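Local coordinates for protoporphyrinogen oxidase (Exiguobacterium sibiricum, PDB 3LOV), which probably oxidises coproporphyrinogen III to coproporphyrin III with the help of FAD and molecular oxygen, a step in the biosynthesis of heme b, at residues A[104-108]-A[109-113]. Numbering follows the deposited sequence.
Sequences GAVMG and IPTDL
G104 O takes two backbone N-H groups at the open end of a tight two-residue beta hairpin: T111 N at 2.8 Å and D112 N at 3.1 Å, both from the same face of the carbonyl plane. Glycine suits this position because its phi is positive (70°) and a CB would collide with D112 O. A105 forms the antiparallel non-hydrogen-bonded pair with P110; a small methyl fits here, its CB 3.5 Å from I109 O, and proline costs no bond, since its nitrogen has no hydrogen to offer. V106 and I109 are the hydrogen-bonded pair, with V106 N to I109 O at 2.8 Å and I109 N to V106 O at 3.0 Å; their branched side chains suit extended strands. A chi1 of 172° sets CG2 of V106 beside its backbone N, where it crosses T111 CG2 at 3.9 Å. M107, a selenomethionine, and G108 are the corners of the type I' turn. M107 is left-handed despite its side chain, which leads away to L171 and Y188; G108 takes positive phi readily. D112, with its short carboxylate, N-caps helix 113-116, OD1 accepting from L115 N. V106, I109 and T111 lie against M205 of helix 201-207, whose R206 NH1 is hydrogen-bonded to T111 O, while P110 on the other face meets helices 124-135 and 160-172, wedging the hairpin among three helices well away from the flavin.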
loop_
_atom_site.group_PDB
_atom_site.type_symbol
_atom_site.label_atom_id
_atom_site.label_comp_id
_atom_site.label_asym_id
_atom_site.label_seq_id
_atom_site.Cartn_x
_atom_site.Cartn_y
_atom_site.Cartn_z
ATOM N N GLY A 104 4.452 -16.807 19.538
ATOM C CA GLY A 104 3.853 -16.331 20.772
ATOM C C GLY A 104 3.652 -14.834 20.877
ATOM O O GLY A 104 3.837 -14.249 21.958
ATOM N N ALA A 105 3.228 -14.243 19.763
ATOM C CA ALA A 105 3.105 -12.812 19.624
ATOM C C ALA A 105 1.969 -12.461 18.669
ATOM O O ALA A 105 1.695 -13.198 17.758
ATOM C CB ALA A 105 4.407 -12.241 19.101
ATOM N N VAL A 106 1.291 -11.352 18.929
ATOM C CA VAL A 106 0.312 -10.783 18.013
ATOM C C VAL A 106 0.843 -9.417 17.539
ATOM O O VAL A 106 0.990 -8.483 18.340
ATOM C CB VAL A 106 -1.052 -10.585 18.725
ATOM C CG1 VAL A 106 -2.030 -9.805 17.825
ATOM C CG2 VAL A 106 -1.641 -11.937 19.109
HETATM N N MSE A 107 1.127 -9.312 16.239
HETATM C CA MSE A 107 1.725 -8.103 15.633
HETATM C C MSE A 107 3.046 -7.729 16.320
HETATM O O MSE A 107 3.330 -6.563 16.568
HETATM C CB MSE A 107 0.747 -6.933 15.691
HETATM C CG MSE A 107 -0.715 -7.336 15.534
HETATM SE SE MSE A 107 -1.388 -7.198 13.731
HETATM C CE MSE A 107 0.196 -7.699 12.639
ATOM N N GLY A 108 3.834 -8.744 16.644
ATOM C CA GLY A 108 5.102 -8.555 17.291
ATOM C C GLY A 108 5.048 -8.312 18.783
ATOM O O GLY A 108 6.092 -8.207 19.418
ATOM N N ILE A 109 3.845 -8.186 19.350
ATOM C CA ILE A 109 3.689 -7.977 20.785
ATOM C C ILE A 109 3.454 -9.341 21.436
ATOM O O ILE A 109 2.491 -10.032 21.078
ATOM C CB ILE A 109 2.505 -7.027 21.151
ATOM C CG1 ILE A 109 2.754 -5.611 20.596
ATOM C CG2 ILE A 109 2.349 -6.992 22.692
ATOM C CD1 ILE A 109 1.587 -4.709 20.690
ATOM N N PRO A 110 4.330 -9.726 22.378
ATOM C CA PRO A 110 4.251 -11.024 23.032
ATOM C C PRO A 110 2.950 -11.269 23.790
ATOM O O PRO A 110 2.520 -10.425 24.558
ATOM C CB PRO A 110 5.441 -10.991 24.019
ATOM C CG PRO A 110 6.417 -10.131 23.375
ATOM C CD PRO A 110 5.572 -9.025 22.774
ATOM N N THR A 111 2.344 -12.417 23.548
ATOM C CA THR A 111 1.186 -12.861 24.328
ATOM C C THR A 111 1.490 -14.176 25.068
ATOM O O THR A 111 0.770 -14.526 26.015
ATOM C CB THR A 111 -0.040 -13.015 23.436
ATOM O OG1 THR A 111 0.246 -13.978 22.437
ATOM C CG2 THR A 111 -0.422 -11.647 22.755
ATOM N N ASP A 112 2.551 -14.881 24.662
ATOM C CA ASP A 112 3.034 -16.096 25.366
ATOM C C ASP A 112 4.531 -15.973 25.637
ATOM O O ASP A 112 5.379 -16.259 24.762
ATOM C CB ASP A 112 2.712 -17.317 24.519
ATOM C CG ASP A 112 3.273 -18.612 25.084
ATOM O OD1 ASP A 112 4.274 -18.610 25.839
ATOM O OD2 ASP A 112 2.691 -19.654 24.721
ATOM N N LEU A 113 4.858 -15.548 26.851
ATOM C CA LEU A 113 6.220 -15.142 27.156
ATOM C C LEU A 113 7.234 -16.295 27.020
ATOM O O LEU A 113 8.381 -16.067 26.642
ATOM C CB LEU A 113 6.295 -14.533 28.541
ATOM C CG LEU A 113 5.521 -13.234 28.766
ATOM C CD1 LEU A 113 5.711 -12.779 30.188
ATOM C CD2 LEU A 113 5.991 -12.148 27.822
#